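Local coordinates for aspartate aminotransferase (Leishmania major, PDB 4H51), which probably catalyses the pyridoxal-phosphate-dependent transfer of an amino group between L-aspartate and 2-oxoglutarate, working as a homodimer, at residues 306-309 with 310-314; 88-91 with 92-95. One frame throughout, in Å; residues are numbered along the deposited sequence.

Contact 1 (306-309 with 310-314) and contact 2 (88-91 with 92-95) cover the starts of two helices, 307-318 and 90-101; the centres of the two contacts lie about 9 Å apart. They pack on each other directly: Ala313 CB reaches Phe92 CE1 at 3.7 Å, and His314 NE2 comes to 3.3 Å from Pro91 CB. Arg311 and Tyr89 also pair between the two helix starts. Gln114 of strand 110-116 is common to both, bonding to Tyr89 N and weakly to Pro306 O. Lys265 carries the cofactor; Met267, two residues further along the chain, touches Ala313, while contact 1 alone of the two meets the second subunit.

Contact 1: residues 306-309 with 310-314; sequences PAHG and ARLAH
Three successive i to i+4 backbone bonds join 306-309 to 310-314 as the opening of helix 307-318. Arg311 N donates to Ala307 O at 2.9 Å, Leu312 N to His308 O at 2.9 Å with an N-H...O angle of 174°, and Ala313 N to Gly309 O. Just ahead of the first turn, a water sits 2.8 Å from Pro306 O and accepts a weak bond from Ala310 N. Among the side chains, His308 and Leu312 pair one turn apart. With CG of His308 anti to the backbone N (chi1 -169°), the imidazole lies beside Leu312, whose CG sits over one ring face toward the rim and whose CD1 comes to 3.6 Å from His308 NE2. That nitrogen is hydrogen-bonded to Glu71 of helix 65-76, and the ring stacks on His308 of the second subunit. Arg311 runs extended from CG to NE; its CG rests 3.3 Å from Ala307 O, and its NE passes Ala307 CB obliquely at 3.9 Å. The guanidinium forms a cation-pi pair with Tyr89. His308 is thus held by an apolar neighbour on its own helix, a hydrogen bond to the carboxylate of Glu71 and a ring across the dimer interface; that carboxylate would be expected to polarise the imidazole.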
# COMPACT_ATOMS: atom_id res chain seq x y z
N PRO B 306 -3.63 -3.95 -3.60
CA PRO B 306 -5.02 -3.78 -4.02
C PRO B 306 -5.24 -4.21 -5.48
O PRO B 306 -4.43 -3.88 -6.35
CB PRO B 306 -5.31 -2.29 -3.81
CG PRO B 306 -3.96 -1.64 -3.91
CD PRO B 306 -2.94 -2.66 -3.42
N ALA B 307 -6.34 -4.89 -5.72
CA ALA B 307 -6.54 -5.54 -7.02
C ALA B 307 -7.24 -4.67 -8.05
O ALA B 307 -7.01 -4.83 -9.24
CB ALA B 307 -7.26 -6.86 -6.86
N HIS B 308 -8.10 -3.76 -7.62
CA HIS B 308 -8.97 -3.09 -8.60
C HIS B 308 -8.18 -2.35 -9.67
O HIS B 308 -8.47 -2.52 -10.87
CB HIS B 308 -9.93 -2.17 -7.89
CG HIS B 308 -11.02 -1.63 -8.77
ND1 HIS B 308 -11.97 -2.44 -9.33
CD2 HIS B 308 -11.32 -0.34 -9.17
CE1 HIS B 308 -12.79 -1.70 -10.07
NE2 HIS B 308 -12.41 -0.41 -9.96
N GLY B 309 -7.19 -1.53 -9.30
CA GLY B 309 -6.42 -0.78 -10.32
C GLY B 309 -5.67 -1.71 -11.29
O GLY B 309 -5.67 -1.51 -12.49
N ALA B 310 -5.07 -2.75 -10.73
CA ALA B 310 -4.33 -3.77 -11.51
C ALA B 310 -5.27 -4.47 -12.48
O ALA B 310 -4.92 -4.71 -13.60
CB ALA B 310 -3.68 -4.78 -10.57
N ARG B 311 -6.47 -4.77 -12.04
CA ARG B 311 -7.45 -5.43 -12.92
C ARG B 311 -7.91 -4.50 -14.02
O ARG B 311 -7.98 -4.91 -15.19
CB ARG B 311 -8.62 -5.94 -12.10
CG ARG B 311 -8.30 -7.16 -11.23
CD ARG B 311 -9.62 -7.80 -10.75
NE ARG B 311 -9.41 -8.65 -9.58
CZ ARG B 311 -8.90 -9.87 -9.62
NH1 ARG B 311 -8.63 -10.47 -10.79
NH2 ARG B 311 -8.71 -10.51 -8.47
N LEU B 312 -8.22 -3.24 -13.69
CA LEU B 312 -8.55 -2.28 -14.72
C LEU B 312 -7.42 -2.16 -15.77
O LEU B 312 -7.64 -2.24 -16.99
CB LEU B 312 -8.85 -0.89 -14.13
CG LEU B 312 -10.15 -0.68 -13.34
CD1 LEU B 312 -10.14 0.67 -12.60
CD2 LEU B 312 -11.39 -0.81 -14.25
N ALA B 313 -6.20 -1.96 -15.28
CA ALA B 313 -5.05 -1.76 -16.16
C ALA B 313 -4.76 -3.00 -16.97
O ALA B 313 -4.44 -2.95 -18.16
CB ALA B 313 -3.83 -1.39 -15.35
N HIS B 314 -4.87 -4.15 -16.34
CA HIS B 314 -4.68 -5.38 -17.11
C HIS B 314 -5.63 -5.51 -18.29
O HIS B 314 -5.22 -5.87 -19.42
CB HIS B 314 -4.82 -6.63 -16.24
CG HIS B 314 -4.73 -7.87 -17.06
ND1 HIS B 314 -5.80 -8.64 -17.34
CD2 HIS B 314 -3.67 -8.39 -17.81
CE1 HIS B 314 -5.43 -9.65 -18.15
NE2 HIS B 314 -4.12 -9.50 -18.43
O HOH W 1 -4.11 -1.47 -7.78

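Contact 2: residues 88-91 with 92-95; sequences GYQP and FIDE
The start of helix 90-101, with Tyr89 at the N-cap position, brings 88-91 against 92-95 through the first helical turn. The evidence is a set of i to i+4 bonds: Ile93 N to Tyr89 O at 3.0 Å, then Asp94 N to Gln90 O and Glu95 N to Pro91 O. Before the helix, Gly88 has a positive phi (102°), a conformation seen mainly for glycine. A side-chain bond reinforces the turn. Gln90 NE2 donates to Asp94 OD1 at 2.8 Å, meeting the oxygen on its syn side but 35° out of the carboxylate plane, whereas OD1 lies close to the amide plane of Gln90. The bend of the Gln90 chain at chi2 (54°) brings the amide over, with OE1 3.6 Å from Ile93 CD1. At the N-cap, Tyr89 CD2 lies 3.9 Å from Phe92 CB, and Pro91 CD stands 3.6 Å above the centre of one Tyr89 face. Phe92 CB in turn rests 3.3 Å from Tyr89 O, while its ring goes into the interior, meeting Phe263 at a steep inclination of the two planes. Ile93 packs on Ala112 and Gln114 of strand 110-116. The turn therefore has a polar Gln90-Asp94 side and an apolar side formed by Phe92 and Ile93. Such a division is characteristic of an amphipathic N-terminal turn, with proline in the first turn where its missing N-H costs no helical bond, here packed on strand 110-116, an outermost strand of the mixed sheet of a class I aminotransferase.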
# COMPACT_ATOMS: atom_id res chain seq x y z
N GLY B 88 1.27 -9.83 -6.13
CA GLY B 88 0.21 -9.16 -6.90
C GLY B 88 -0.31 -9.98 -8.07
O GLY B 88 -0.12 -11.20 -8.14
N TYR B 89 -1.03 -9.29 -8.96
CA TYR B 89 -1.81 -9.94 -10.00
C TYR B 89 -0.90 -10.15 -11.21
O TYR B 89 -0.56 -9.18 -11.91
CB TYR B 89 -3.04 -9.11 -10.36
CG TYR B 89 -4.00 -9.75 -11.37
CD1 TYR B 89 -4.46 -11.06 -11.18
CD2 TYR B 89 -4.42 -9.07 -12.50
CE1 TYR B 89 -5.31 -11.66 -12.09
CE2 TYR B 89 -5.27 -9.65 -13.42
CZ TYR B 89 -5.71 -10.94 -13.21
OH TYR B 89 -6.57 -11.53 -14.12
N GLN B 90 -0.52 -11.40 -11.46
CA GLN B 90 0.52 -11.68 -12.46
C GLN B 90 0.21 -11.18 -13.88
O GLN B 90 1.11 -10.68 -14.54
CB GLN B 90 0.90 -13.17 -12.50
CG GLN B 90 2.31 -13.45 -13.05
CD GLN B 90 3.41 -12.69 -12.34
OE1 GLN B 90 3.46 -12.68 -11.11
NE2 GLN B 90 4.28 -12.05 -13.09
N PRO B 91 -1.06 -11.30 -14.34
CA PRO B 91 -1.34 -10.80 -15.68
C PRO B 91 -1.10 -9.28 -15.81
O PRO B 91 -0.52 -8.79 -16.83
CB PRO B 91 -2.81 -11.20 -15.91
CG PRO B 91 -2.98 -12.45 -15.10
CD PRO B 91 -2.16 -12.17 -13.85
N PHE B 92 -1.47 -8.54 -14.77
CA PHE B 92 -1.17 -7.11 -14.74
C PHE B 92 0.34 -6.92 -14.82
O PHE B 92 0.86 -6.15 -15.65
CB PHE B 92 -1.69 -6.45 -13.46
CG PHE B 92 -1.08 -5.11 -13.19
CD1 PHE B 92 -1.36 -4.05 -14.04
CD2 PHE B 92 -0.23 -4.90 -12.14
CE1 PHE B 92 -0.78 -2.83 -13.84
CE2 PHE B 92 0.35 -3.66 -11.92
CZ PHE B 92 0.06 -2.62 -12.77
N ILE B 93 1.06 -7.61 -13.96
CA ILE B 93 2.51 -7.40 -13.88
C ILE B 93 3.18 -7.64 -15.24
O ILE B 93 3.99 -6.82 -15.69
CB ILE B 93 3.16 -8.31 -12.83
CG1 ILE B 93 2.68 -7.98 -11.39
CG2 ILE B 93 4.71 -8.25 -12.93
CD1 ILE B 93 2.90 -9.14 -10.44
N ASP B 94 2.85 -8.76 -15.86
CA ASP B 94 3.42 -9.16 -17.17
C ASP B 94 3.13 -8.15 -18.26
O ASP B 94 4.05 -7.74 -18.99
CB ASP B 94 2.95 -10.54 -17.59
CG ASP B 94 3.47 -11.64 -16.67
OD1 ASP B 94 4.32 -11.38 -15.82
OD2 ASP B 94 2.98 -12.78 -16.76
N GLU B 95 1.88 -7.72 -18.35
CA GLU B 95 1.51 -6.72 -19.35
C GLU B 95 2.15 -5.36 -19.07
O GLU B 95 2.55 -4.64 -20.03
CB GLU B 95 -0.01 -6.55 -19.48
CG GLU B 95 -0.79 -7.73 -20.03
CD GLU B 95 -0.51 -8.08 -21.48
OE1 GLU B 95 0.12 -7.29 -22.22
OE2 GLU B 95 -0.98 -9.16 -21.87